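Local coordinates for tyrosine aminotransferase (Leishmania infantum, PDB 4IX8), which probably catalyses the pyridoxal-phosphate-dependent transfer of the amino group of L-tyrosine to 2-oxoglutarate, at residues S68-S73 with V432-E437; T120-F125 with S248-A253; T263-F268 with V272-L277; K352-L357 with L417-S422. One frame throughout, in Å; residues are numbered along the deposited sequence.

Contact 1: residues S68-S73 with V432-E437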
loop_
_atom_site.group_PDB
_atom_site.type_symbol
_atom_site.label_atom_id
_atom_site.label_comp_id
_atom_site.label_asym_id
_atom_site.label_seq_id
_atom_site.Cartn_x
_atom_site.Cartn_y
_atom_site.Cartn_z
ATOM N N SER A 68 22.981 9.059 26.195
ATOM C CA SER A 68 21.941 8.189 25.648
ATOM C C SER A 68 21.417 8.719 24.316
ATOM O O SER A 68 21.391 9.926 24.084
ATOM C CB SER A 68 20.784 8.049 26.648
ATOM O OG SER A 68 20.254 9.311 27.010
ATOM N N ASN A 69 20.998 7.818 23.437
ATOM C CA ASN A 69 20.417 8.223 22.169
ATOM C C ASN A 69 19.035 8.812 22.381
ATOM O O ASN A 69 18.108 8.099 22.777
ATOM C CB ASN A 69 20.328 7.037 21.203
ATOM C CG ASN A 69 19.842 7.441 19.812
ATOM O OD1 ASN A 69 18.745 7.054 19.387
ATOM N ND2 ASN A 69 20.661 8.213 19.090
ATOM N N LEU A 70 18.891 10.096 22.049
ATOM C CA LEU A 70 17.606 10.779 22.127
ATOM C C LEU A 70 17.172 11.132 20.715
ATOM O O LEU A 70 17.821 11.922 20.048
ATOM C CB LEU A 70 17.690 12.039 22.982
ATOM C CG LEU A 70 18.099 11.844 24.439
ATOM C CD1 LEU A 70 18.186 13.184 25.129
ATOM C CD2 LEU A 70 17.120 10.934 25.178
ATOM N N ARG A 71 16.086 10.529 20.255
ATOM C CA ARG A 71 15.653 10.703 18.885
ATOM C C ARG A 71 14.484 11.667 18.794
ATOM O O ARG A 71 13.408 11.386 19.318
ATOM C CB ARG A 71 15.283 9.365 18.282
ATOM C CG ARG A 71 16.489 8.539 17.920
ATOM C CD ARG A 71 16.086 7.124 17.593
ATOM N NE ARG A 71 15.771 6.972 16.178
ATOM C CZ ARG A 71 16.631 6.530 15.260
ATOM N NH1 ARG A 71 17.874 6.201 15.617
ATOM N NH2 ARG A 71 16.264 6.425 13.990
ATOM N N LEU A 72 14.734 12.819 18.161
ATOM C CA LEU A 72 13.707 13.839 17.887
ATOM C C LEU A 72 13.257 13.851 16.446
ATOM O O LEU A 72 12.516 14.740 16.040
ATOM C CB LEU A 72 14.231 15.233 18.228
ATOM C CG LEU A 72 14.821 15.380 19.609
ATOM C CD1 LEU A 72 14.997 16.863 19.861
ATOM C CD2 LEU A 72 13.933 14.706 20.679
ATOM N N SER A 73 13.663 12.820 15.711
ATOM C CA SER A 73 13.486 12.704 14.260
ATOM C C SER A 73 12.292 11.878 13.833
ATOM O O SER A 73 11.915 11.850 12.655
ATOM C CB SER A 73 14.728 12.052 13.681
ATOM O OG SER A 73 15.141 10.996 14.545
ATOM N N VAL A 432 16.849 19.201 24.632
ATOM C CA VAL A 432 17.005 20.646 24.505
ATOM C C VAL A 432 18.208 21.152 25.282
ATOM O O VAL A 432 18.882 22.077 24.821
ATOM C CB VAL A 432 15.732 21.376 24.970
ATOM C CG1 VAL A 432 15.995 22.853 25.237
ATOM C CG2 VAL A 432 14.627 21.199 23.926
ATOM N N ASP A 433 18.467 20.581 26.463
ATOM C CA ASP A 433 19.636 20.995 27.245
ATOM C C ASP A 433 20.902 20.731 26.431
ATOM O O ASP A 433 21.795 21.572 26.376
ATOM C CB ASP A 433 19.738 20.246 28.601
ATOM C CG ASP A 433 18.631 20.621 29.597
ATOM O OD1 ASP A 433 18.017 21.684 29.437
ATOM O OD2 ASP A 433 18.369 19.847 30.549
ATOM N N ARG A 434 20.967 19.572 25.772
ATOM C CA ARG A 434 22.167 19.204 25.018
ATOM C C ARG A 434 22.353 20.062 23.777
ATOM O O ARG A 434 23.482 20.351 23.362
ATOM C CB ARG A 434 22.109 17.740 24.621
ATOM C CG ARG A 434 22.153 16.782 25.812
ATOM C CD ARG A 434 22.339 15.365 25.281
ATOM N NE ARG A 434 21.864 14.330 26.189
ATOM C CZ ARG A 434 21.764 13.042 25.867
ATOM N NH1 ARG A 434 22.102 12.630 24.650
ATOM N NH2 ARG A 434 21.326 12.168 26.770
ATOM N N ILE A 435 21.232 20.524 23.240
ATOM C CA ILE A 435 21.233 21.370 22.079
ATOM C C ILE A 435 21.747 22.753 22.464
ATOM O O ILE A 435 22.551 23.352 21.747
ATOM C CB ILE A 435 19.844 21.462 21.507
ATOM C CG1 ILE A 435 19.481 20.113 20.892
ATOM C CG2 ILE A 435 19.779 22.526 20.406
ATOM C CD1 ILE A 435 18.046 19.920 20.642
ATOM N N ILE A 436 21.302 23.249 23.611
ATOM C CA ILE A 436 21.784 24.514 24.121
ATOM C C ILE A 436 23.274 24.467 24.361
ATOM O O ILE A 436 24.024 25.311 23.902
ATOM C CB ILE A 436 21.069 24.858 25.408
ATOM C CG1 ILE A 436 19.609 25.176 25.081
ATOM C CG2 ILE A 436 21.751 26.022 26.137
ATOM C CD1 ILE A 436 18.746 25.289 26.305
ATOM N N GLU A 437 23.698 23.473 25.111
ATOM C CA GLU A 437 25.105 23.279 25.369
ATOM C C GLU A 437 25.854 23.154 24.049
ATOM O O GLU A 437 26.934 23.695 23.882
ATOM C CB GLU A 437 25.279 22.048 26.238
ATOM C CG GLU A 437 26.679 21.567 26.418
ATOM C CD GLU A 437 26.656 20.155 26.926
ATOM O OE1 GLU A 437 25.976 19.937 27.955
ATOM O OE2 GLU A 437 27.252 19.264 26.271
#
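In Arg-434, CG stands anti to the carbonyl carbon (chi1 -65°) and the chain then runs extended from CG to NE, which carries the guanidinium from helix 425-442 across to Ser-68. The contact belongs to the smaller of the two mixed sheets of this aminotransferase fold: the C-terminal helix packs beside strand 70-71, an outermost strand of that sheet within the chain. The guanidinium grips Ser-68 end-on. NH1 of Arg-434 donates to O of Ser-68 at 2.9 Å, nearly straight at 164° and in the carbonyl plane, while NH2 of Arg-434 gives a more bent bond to the Ser-68 hydroxyl OG at 3.1 Å. Serine suits the place because carbonyl and hydroxyl together offer one acceptor to each nitrogen, both close to the guanidinium plane. NH1 also donates to the backbone O of Glu-401, and NH2 forms a salt bridge with Glu-430, so the group is fixed in rotation and its charge has a counterpart. Leu-70, crossing Arg-434 at about a right angle, lays methyl CD1 over the centre of one guanidinium face, 3.7 Å from CZ of Arg-434, while the edge does the bonding. Two residues along, Leu-72 also points at the helix, and its CD1 lies 4.4 Å from CD1 of Ile-435.

Contact 2: residues T120-F125 with S248-A253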
loop_
_atom_site.group_PDB
_atom_site.type_symbol
_atom_site.label_atom_id
_atom_site.label_comp_id
_atom_site.label_asym_id
_atom_site.label_seq_id
_atom_site.Cartn_x
_atom_site.Cartn_y
_atom_site.Cartn_z
ATOM N N THR A 120 -19.827 11.213 6.374
ATOM C CA THR A 120 -20.580 11.795 7.488
ATOM C C THR A 120 -19.646 12.507 8.450
ATOM O O THR A 120 -19.959 13.588 8.952
ATOM C CB THR A 120 -21.341 10.733 8.264
ATOM O OG1 THR A 120 -22.259 10.072 7.383
ATOM C CG2 THR A 120 -22.081 11.352 9.446
ATOM N N TYR A 121 -18.495 11.886 8.703
ATOM C CA TYR A 121 -17.484 12.454 9.608
ATOM C C TYR A 121 -16.942 13.790 9.130
ATOM O O TYR A 121 -16.861 14.725 9.905
ATOM C CB TYR A 121 -16.336 11.453 9.787
ATOM C CG TYR A 121 -15.057 11.990 10.405
ATOM C CD1 TYR A 121 -14.893 12.101 11.787
ATOM C CD2 TYR A 121 -13.973 12.281 9.609
ATOM C CE1 TYR A 121 -13.669 12.578 12.343
ATOM C CE2 TYR A 121 -12.784 12.728 10.136
ATOM C CZ TYR A 121 -12.629 12.892 11.481
ATOM O OH TYR A 121 -11.414 13.351 11.926
ATOM N N TRP A 122 -16.652 13.904 7.839
ATOM C CA TRP A 122 -16.005 15.112 7.325
ATOM C C TRP A 122 -16.982 16.280 7.297
ATOM O O TRP A 122 -16.567 17.435 7.220
ATOM C CB TRP A 122 -15.415 14.901 5.920
ATOM C CG TRP A 122 -14.183 15.748 5.797
ATOM C CD1 TRP A 122 -14.103 17.031 5.327
ATOM C CD2 TRP A 122 -12.854 15.399 6.230
ATOM N NE1 TRP A 122 -12.804 17.489 5.419
ATOM C CE2 TRP A 122 -12.030 16.514 5.993
ATOM C CE3 TRP A 122 -12.291 14.252 6.792
ATOM C CZ2 TRP A 122 -10.680 16.506 6.286
ATOM C CZ3 TRP A 122 -10.946 14.255 7.092
ATOM C CH2 TRP A 122 -10.160 15.365 6.839
ATOM N N ARG A 123 -18.270 15.975 7.434
ATOM C CA ARG A 123 -19.310 16.994 7.448
ATOM C C ARG A 123 -19.178 17.940 8.615
ATOM O O ARG A 123 -19.616 19.077 8.531
ATOM C CB ARG A 123 -20.688 16.341 7.470
ATOM C CG ARG A 123 -20.886 15.446 6.267
ATOM C CD ARG A 123 -22.275 15.499 5.708
ATOM N NE ARG A 123 -22.360 14.885 4.383
ATOM C CZ ARG A 123 -23.512 14.722 3.741
ATOM N NH1 ARG A 123 -24.665 15.119 4.316
ATOM N NH2 ARG A 123 -23.519 14.171 2.529
ATOM N N ARG A 124 -18.549 17.478 9.690
ATOM C CA ARG A 124 -18.404 18.294 10.884
ATOM C C ARG A 124 -17.439 19.440 10.643
ATOM O O ARG A 124 -17.398 20.389 11.415
ATOM C CB ARG A 124 -17.925 17.434 12.054
ATOM C CG ARG A 124 -16.437 16.982 11.943
ATOM C CD ARG A 124 -16.074 15.807 12.885
ATOM N NE ARG A 124 -17.196 14.868 13.048
ATOM C CZ ARG A 124 -17.270 13.904 13.964
ATOM N NH1 ARG A 124 -16.310 13.740 14.866
ATOM N NH2 ARG A 124 -18.340 13.131 14.015
ATOM N N PHE A 125 -16.649 19.341 9.587
ATOM C CA PHE A 125 -15.701 20.388 9.238
ATOM C C PHE A 125 -16.324 21.446 8.335
ATOM O O PHE A 125 -15.655 22.420 7.952
ATOM C CB PHE A 125 -14.485 19.787 8.558
ATOM C CG PHE A 125 -13.677 18.895 9.463
ATOM C CD1 PHE A 125 -13.245 19.354 10.702
ATOM C CD2 PHE A 125 -13.337 17.598 9.068
ATOM C CE1 PHE A 125 -12.499 18.533 11.552
ATOM C CE2 PHE A 125 -12.587 16.760 9.931
ATOM C CZ PHE A 125 -12.168 17.229 11.165
ATOM N N SER A 248 -5.402 18.728 -0.854
ATOM C CA SER A 248 -5.150 19.203 0.490
ATOM C C SER A 248 -4.984 18.050 1.424
ATOM O O SER A 248 -5.933 17.298 1.657
ATOM C CB SER A 248 -6.298 20.071 0.959
ATOM O OG SER A 248 -6.055 20.606 2.231
ATOM N N ASP A 249 -3.778 17.916 1.970
ATOM C CA ASP A 249 -3.473 16.873 2.946
ATOM C C ASP A 249 -3.882 17.343 4.342
ATOM O O ASP A 249 -3.184 18.120 4.967
ATOM C CB ASP A 249 -1.999 16.530 2.898
ATOM C CG ASP A 249 -1.663 15.277 3.680
ATOM O OD1 ASP A 249 -2.365 14.997 4.688
ATOM O OD2 ASP A 249 -0.668 14.607 3.305
ATOM N N GLU A 250 -5.038 16.869 4.795
ATOM C CA GLU A 250 -5.653 17.342 6.015
ATOM C C GLU A 250 -5.667 16.222 7.041
ATOM O O GLU A 250 -6.585 16.062 7.860
ATOM C CB GLU A 250 -7.054 17.888 5.682
ATOM C CG GLU A 250 -6.930 19.123 4.741
ATOM C CD GLU A 250 -8.254 19.831 4.455
ATOM O OE1 GLU A 250 -9.305 19.384 4.969
ATOM O OE2 GLU A 250 -8.211 20.873 3.755
ATOM N N ILE A 251 -4.575 15.477 7.066
ATOM C CA ILE A 251 -4.498 14.347 7.972
ATOM C C ILE A 251 -4.350 14.771 9.426
ATOM O O ILE A 251 -4.668 14.003 10.334
ATOM C CB ILE A 251 -3.346 13.420 7.585
ATOM C CG1 ILE A 251 -3.562 12.060 8.260
ATOM C CG2 ILE A 251 -1.983 14.080 7.901
ATOM C CD1 ILE A 251 -2.419 11.150 8.130
ATOM N N TYR A 252 -3.866 15.992 9.663
ATOM C CA TYR A 252 -3.730 16.499 11.041
ATOM C C TYR A 252 -4.932 17.349 11.460
ATOM O O TYR A 252 -4.836 18.145 12.403
ATOM C CB TYR A 252 -2.441 17.322 11.200
ATOM C CG TYR A 252 -1.219 16.453 11.059
ATOM C CD1 TYR A 252 -0.885 15.543 12.044
ATOM C CD2 TYR A 252 -0.417 16.529 9.938
ATOM C CE1 TYR A 252 0.209 14.723 11.903
ATOM C CE2 TYR A 252 0.668 15.718 9.791
ATOM C CZ TYR A 252 0.987 14.823 10.790
ATOM O OH TYR A 252 2.078 14.001 10.665
ATOM N N ALA A 253 -6.064 17.163 10.776
ATOM C CA ALA A 253 -7.280 17.948 11.018
ATOM C C ALA A 253 -7.732 18.009 12.490
ATOM O O ALA A 253 -8.221 19.041 12.917
ATOM C CB ALA A 253 -8.443 17.385 10.180
#
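Beside the pyridoxal phosphate site of this aminotransferase fold, Trp-122, on helix 112-122, and Phe-125, three residues on, pack against Glu-250 and Ala-253, the two ends of a type I beta turn that follows strand 246-249. The same turn carries Tyr-252, whose OH is hydrogen-bonded to O3 of the cofactor-bearing modified lysine at position 282. An Asx turn shapes its start: OD1 of Asp-249 accepts from N of Ile-251 at 3.3 Å.

Trp-122 offers its edge to Glu-250. Carbon CZ2 of Trp-122 lies 3.5 Å from OE1 of Glu-250, close to the indole plane, with ring and carboxylate only 24° apart. The weakly positive C-H rim of an indole is a suitable neighbour for a carboxylate oxygen. The Glu-250 chain, extended beyond a CG that lies beside the backbone N (chi1 -64°), carries the carboxylate into the interior, where it is probably ionised and has several hydrogen-bond partners. Its OE2 takes a bond from OG of Ser-248 at 2.7 Å, on the anti side, and another from the backbone N of Val-265, while OE1 is hydrogen-bonded to the hydroxyl of Ser-264. That hydroxyl is also the partner of Trp-122 NE1, so one serine links the indole to the acid.

Phe-125 sets CD2 over the centre of one Trp-122 face. Small enough to sit among these rings, Ala-253 points its methyl at both: CB of Ala-253 is 4.3 Å from CH2 of Trp-122 and 3.9 Å from CZ of Phe-125.

Contact 3: residues T263-F268 with V272-L277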
loop_
_atom_site.group_PDB
_atom_site.type_symbol
_atom_site.label_atom_id
_atom_site.label_comp_id
_atom_site.label_asym_id
_atom_site.label_seq_id
_atom_site.Cartn_x
_atom_site.Cartn_y
_atom_site.Cartn_z
ATOM N N THR A 263 -9.494 24.926 9.377
ATOM C CA THR A 263 -10.269 25.266 8.180
ATOM C C THR A 263 -9.986 24.259 7.074
ATOM O O THR A 263 -8.932 24.309 6.427
ATOM C CB THR A 263 -9.926 26.698 7.653
ATOM O OG1 THR A 263 -10.117 27.683 8.685
ATOM C CG2 THR A 263 -10.814 27.067 6.502
ATOM N N SER A 264 -10.955 23.384 6.804
ATOM C CA SER A 264 -10.829 22.401 5.725
ATOM C C SER A 264 -11.172 23.043 4.384
ATOM O O SER A 264 -12.004 23.931 4.328
ATOM C CB SER A 264 -11.756 21.204 5.993
ATOM O OG SER A 264 -11.759 20.265 4.904
ATOM N N VAL A 265 -10.531 22.615 3.300
ATOM C CA VAL A 265 -10.855 23.178 1.987
ATOM C C VAL A 265 -12.280 22.813 1.631
ATOM O O VAL A 265 -12.869 23.368 0.701
ATOM C CB VAL A 265 -9.863 22.720 0.868
ATOM C CG1 VAL A 265 -8.478 23.209 1.182
ATOM C CG2 VAL A 265 -9.872 21.220 0.688
ATOM N N ALA A 266 -12.850 21.883 2.382
ATOM C CA ALA A 266 -14.253 21.521 2.237
ATOM C C ALA A 266 -15.225 22.631 2.649
ATOM O O ALA A 266 -16.375 22.655 2.167
ATOM C CB ALA A 266 -14.547 20.297 3.055
ATOM N N ASP A 267 -14.797 23.508 3.563
ATOM C CA ASP A 267 -15.714 24.473 4.206
ATOM C C ASP A 267 -15.856 25.771 3.429
ATOM O O ASP A 267 -15.787 26.857 3.999
ATOM C CB ASP A 267 -15.210 24.794 5.621
ATOM C CG ASP A 267 -16.230 25.515 6.465
ATOM O OD1 ASP A 267 -17.436 25.329 6.220
ATOM O OD2 ASP A 267 -15.808 26.285 7.363
ATOM N N PHE A 268 -16.109 25.657 2.130
ATOM C CA PHE A 268 -16.195 26.819 1.254
ATOM C C PHE A 268 -17.226 26.607 0.189
ATOM O O PHE A 268 -17.518 25.484 -0.206
ATOM C CB PHE A 268 -14.854 27.103 0.584
ATOM C CG PHE A 268 -13.815 27.657 1.516
ATOM C CD1 PHE A 268 -13.685 29.036 1.691
ATOM C CD2 PHE A 268 -12.970 26.810 2.222
ATOM C CE1 PHE A 268 -12.732 29.561 2.554
ATOM C CE2 PHE A 268 -12.004 27.323 3.082
ATOM C CZ PHE A 268 -11.892 28.704 3.254
ATOM N N VAL A 272 -14.283 25.163 -7.438
ATOM C CA VAL A 272 -12.933 24.645 -7.602
ATOM C C VAL A 272 -12.909 23.198 -7.141
ATOM O O VAL A 272 -13.387 22.895 -6.059
ATOM C CB VAL A 272 -11.935 25.443 -6.811
ATOM C CG1 VAL A 272 -10.546 24.792 -6.859
ATOM C CG2 VAL A 272 -11.893 26.839 -7.354
ATOM N N PRO A 273 -12.445 22.282 -7.990
ATOM C CA PRO A 273 -12.392 20.889 -7.529
ATOM C C PRO A 273 -11.312 20.697 -6.448
ATOM O O PRO A 273 -10.200 21.145 -6.658
ATOM C CB PRO A 273 -12.010 20.111 -8.788
ATOM C CG PRO A 273 -12.074 21.074 -9.906
ATOM C CD PRO A 273 -11.893 22.424 -9.345
ATOM N N ARG A 274 -11.624 20.006 -5.366
ATOM C CA ARG A 274 -10.694 19.786 -4.261
ATOM C C ARG A 274 -10.628 18.324 -3.905
ATOM O O ARG A 274 -11.663 17.693 -3.736
ATOM C CB ARG A 274 -11.142 20.555 -3.033
ATOM C CG ARG A 274 -10.947 22.027 -3.120
ATOM C CD ARG A 274 -12.055 22.769 -2.414
ATOM N NE ARG A 274 -13.319 22.717 -3.158
ATOM C CZ ARG A 274 -14.529 22.779 -2.596
ATOM N NH1 ARG A 274 -14.673 22.867 -1.278
ATOM N NH2 ARG A 274 -15.606 22.739 -3.346
ATOM N N LEU A 275 -9.425 17.797 -3.717
ATOM C CA LEU A 275 -9.272 16.416 -3.236
ATOM C C LEU A 275 -8.609 16.440 -1.843
ATOM O O LEU A 275 -7.464 16.847 -1.669
ATOM C CB LEU A 275 -8.452 15.582 -4.219
ATOM C CG LEU A 275 -8.323 14.092 -3.931
ATOM C CD1 LEU A 275 -9.613 13.376 -4.241
ATOM C CD2 LEU A 275 -7.110 13.456 -4.660
ATOM N N ILE A 276 -9.359 16.021 -0.851
ATOM C CA ILE A 276 -8.917 16.045 0.530
ATOM C C ILE A 276 -8.381 14.685 0.901
ATOM O O ILE A 276 -9.056 13.693 0.688
ATOM C CB ILE A 276 -10.057 16.403 1.434
ATOM C CG1 ILE A 276 -10.579 17.777 1.045
ATOM C CG2 ILE A 276 -9.623 16.385 2.873
ATOM C CD1 ILE A 276 -11.767 18.189 1.779
ATOM N N LEU A 277 -7.170 14.648 1.452
ATOM C CA LEU A 277 -6.544 13.409 1.937
ATOM C C LEU A 277 -6.573 13.476 3.452
ATOM O O LEU A 277 -6.274 14.513 4.024
ATOM C CB LEU A 277 -5.111 13.264 1.421
ATOM C CG LEU A 277 -4.948 13.624 -0.068
ATOM C CD1 LEU A 277 -3.541 13.369 -0.542
ATOM C CD2 LEU A 277 -5.936 12.823 -0.922
HETATM O O HOH W 1 -18.039 22.895 -1.220
#
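A type I beta turn from Ser-264 to Asp-267 brings the irregular segment 263-268 up to strand 274-279, with CA of Val-265 and CA of Arg-274 7.1 Å apart. This strand lies inside the larger mixed sheet of the aminotransferase fold, between strands 246-249 and 292-297, and the alternate side chains Arg-274 and Ile-276 point at the turn.

Arg-274 bends at chi2 and again at chi3 (-73°), so its guanidinium folds back to serve the backbone on two sides. NH1 of Arg-274 donates to O of Val-265 at 2.7 Å, tilted somewhat from the carbonyl plane, and NE of Arg-274 to O of Val-272 at 2.9 Å with a straight 165° angle. A water accepts from NH2 of Arg-274 and donates to O of Phe-268. Arginine suits the spot because its spread of N-H groups can bond directly to one carbonyl of the turn and one of its own segment, and through a water to a third, while its aliphatic part lies along Val-265.

Next to the arginine the packing is apolar. The Val-265 and Ile-276 side chains run alongside each other, pointing opposite ways, CG2 of Val-265 coming to 3.5 Å from CG1 of Ile-276. The far methyl of the isoleucine, CD1 of Ile-276, ends 3.7 Å from CB of Ala-266.

Contact 4: residues K352-L357 with L417-S422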
loop_
_atom_site.group_PDB
_atom_site.type_symbol
_atom_site.label_atom_id
_atom_site.label_comp_id
_atom_site.label_asym_id
_atom_site.label_seq_id
_atom_site.Cartn_x
_atom_site.Cartn_y
_atom_site.Cartn_z
ATOM N N LYS A 352 6.114 23.723 24.536
ATOM C CA LYS A 352 6.637 24.647 25.535
ATOM C C LYS A 352 8.106 24.341 25.760
ATOM O O LYS A 352 8.888 25.246 25.975
ATOM C CB LYS A 352 5.860 24.576 26.859
ATOM N N VAL A 353 8.494 23.071 25.707
ATOM C CA VAL A 353 9.898 22.710 25.935
ATOM C C VAL A 353 10.803 23.273 24.816
ATOM O O VAL A 353 11.903 23.756 25.112
ATOM C CB VAL A 353 10.080 21.176 26.047
ATOM C CG1 VAL A 353 11.547 20.794 26.223
ATOM C CG2 VAL A 353 9.237 20.632 27.218
ATOM N N TYR A 354 10.348 23.273 23.564
ATOM C CA TYR A 354 11.188 23.819 22.488
ATOM C C TYR A 354 11.322 25.338 22.613
ATOM O O TYR A 354 12.348 25.915 22.245
ATOM C CB TYR A 354 10.632 23.452 21.125
ATOM C CG TYR A 354 10.966 22.009 20.764
ATOM C CD1 TYR A 354 12.274 21.610 20.526
ATOM C CD2 TYR A 354 9.971 21.037 20.730
ATOM C CE1 TYR A 354 12.571 20.274 20.216
ATOM C CE2 TYR A 354 10.259 19.703 20.432
ATOM C CZ TYR A 354 11.556 19.329 20.185
ATOM O OH TYR A 354 11.826 18.011 19.870
ATOM N N ALA A 355 10.296 25.955 23.187
ATOM C CA ALA A 355 10.274 27.397 23.357
ATOM C C ALA A 355 11.470 27.804 24.198
ATOM O O ALA A 355 12.000 28.889 24.012
ATOM C CB ALA A 355 8.969 27.854 24.008
ATOM N N ARG A 356 11.932 26.916 25.067
ATOM C CA ARG A 356 13.078 27.233 25.912
ATOM C C ARG A 356 14.307 27.564 25.081
ATOM O O ARG A 356 15.143 28.339 25.528
ATOM C CB ARG A 356 13.419 26.085 26.877
ATOM C CG ARG A 356 12.409 25.852 28.013
ATOM C CD ARG A 356 12.889 24.706 29.008
ATOM N NE ARG A 356 14.356 24.654 29.033
ATOM C CZ ARG A 356 15.087 23.553 28.940
ATOM N NH1 ARG A 356 14.524 22.359 28.904
ATOM N NH2 ARG A 356 16.404 23.652 28.913
ATOM N N LEU A 357 14.393 27.032 23.869
ATOM C CA LEU A 357 15.523 27.327 22.981
ATOM C C LEU A 357 15.628 28.819 22.624
ATOM O O LEU A 357 16.721 29.312 22.340
ATOM C CB LEU A 357 15.419 26.529 21.678
ATOM C CG LEU A 357 15.696 25.021 21.778
ATOM C CD1 LEU A 357 15.269 24.356 20.534
ATOM C CD2 LEU A 357 17.182 24.715 22.065
ATOM N N LEU A 417 15.733 22.681 10.886
ATOM C CA LEU A 417 15.729 21.367 11.510
ATOM C C LEU A 417 14.320 20.989 11.930
ATOM O O LEU A 417 13.612 21.806 12.529
ATOM C CB LEU A 417 16.623 21.342 12.736
ATOM C CG LEU A 417 18.091 21.694 12.534
ATOM C CD1 LEU A 417 18.696 21.880 13.888
ATOM C CD2 LEU A 417 18.800 20.584 11.771
ATOM N N ARG A 418 13.919 19.758 11.627
ATOM C CA ARG A 418 12.641 19.260 12.082
ATOM C C ARG A 418 12.843 18.513 13.377
ATOM O O ARG A 418 13.679 17.632 13.449
ATOM C CB ARG A 418 11.951 18.311 11.062
ATOM C CG ARG A 418 10.460 18.202 11.367
ATOM C CD ARG A 418 9.756 17.109 10.647
ATOM N NE ARG A 418 10.162 15.788 11.105
ATOM C CZ ARG A 418 9.582 14.663 10.692
ATOM N NH1 ARG A 418 8.582 14.691 9.805
ATOM N NH2 ARG A 418 9.993 13.512 11.169
ATOM N N ALA A 419 12.051 18.865 14.382
ATOM C CA ALA A 419 12.075 18.199 15.668
ATOM C C ALA A 419 10.656 17.829 16.024
ATOM O O ALA A 419 9.687 18.527 15.675
ATOM C CB ALA A 419 12.677 19.082 16.725
ATOM N N THR A 420 10.547 16.710 16.708
ATOM C CA THR A 420 9.275 16.136 17.070
ATOM C C THR A 420 8.802 16.630 18.418
ATOM O O THR A 420 9.573 16.722 19.357
ATOM C CB THR A 420 9.400 14.610 17.068
ATOM O OG1 THR A 420 9.365 14.164 15.691
ATOM C CG2 THR A 420 8.289 13.964 17.827
ATOM N N VAL A 421 7.510 16.912 18.508
ATOM C CA VAL A 421 6.887 17.449 19.737
ATOM C C VAL A 421 6.124 16.375 20.581
ATOM O O VAL A 421 5.616 16.652 21.669
ATOM C CB VAL A 421 5.981 18.645 19.331
ATOM C CG1 VAL A 421 5.065 19.087 20.407
ATOM C CG2 VAL A 421 6.869 19.819 18.909
ATOM N N SER A 422 5.998 15.178 20.026
ATOM C CA SER A 422 5.094 14.146 20.510
ATOM C C SER A 422 5.760 13.253 21.529
ATOM O O SER A 422 5.143 12.319 22.022
ATOM C CB SER A 422 4.594 13.299 19.363
ATOM O OG SER A 422 5.655 12.506 18.887
#
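The phenol of Tyr-354 donates from OH to the backbone O of Thr-420 at 2.6 Å, a short bond that joins helix 337-355 to the last residue of strand 416-420. The oxygen lies at the ring edge, near the plane of the phenol, yet seen from the other partner the bond is oblique: the donor stands 36° out of the carbonyl plane, with a C=O...OH angle of 136°, and so does not follow a lone pair.

With chi1 near -78°, CG of Tyr-354 swings to the side opposite the carbonyl carbon, and the ring projects from the helix toward the strand. Two apolar groups flank it there. The methyl of Ala-419 touches the far end of the ring, with CB of Ala-419 3.6 Å from CZ of Tyr-354; alanine suits a strand position facing the helix where a whole phenol must fit against the backbone. Val-421, whose side chain passes the tyrosine at a slant, brings CG2 to 3.7 Å from CE2 of Tyr-354. Between them, the side chain of Thr-420 turns away from the helix, where OG1 is hydrogen-bonded to the backbone O of Ile-74, so this residue turns its carbonyl to the helix and its hydroxyl to the other side. Leu-72, Leu-428 and Met-366 add to the apolar surroundings of the ring.

Tyrosine is therefore used here in both of its capacities: its carbons fill an apolar layer between helix and sheet, and its hydroxyl gives a buried strand-end carbonyl a hydrogen-bond donor.

From the N terminus, segment 68-73 opens the longest loop, which contact 1 closes only with helix 425-442 near the C terminus; the other three contacts nest inside it and none cross. Contact 2 closes first, from 120-125 to 248-253. Contact 3, a short local closure, follows in series, and contact 4 comes last. They form two pairs. Contacts 2 and 3, with centres 9 Å apart, share the larger sheet through neighbouring strands 246-249 and 274-279. Contacts 1 and 4, with centres 10 Å apart, join helices to the smaller sheet and meet through an Asp-433 to Arg-356 salt bridge. About 38 Å separates the centres of contacts 1 and 3.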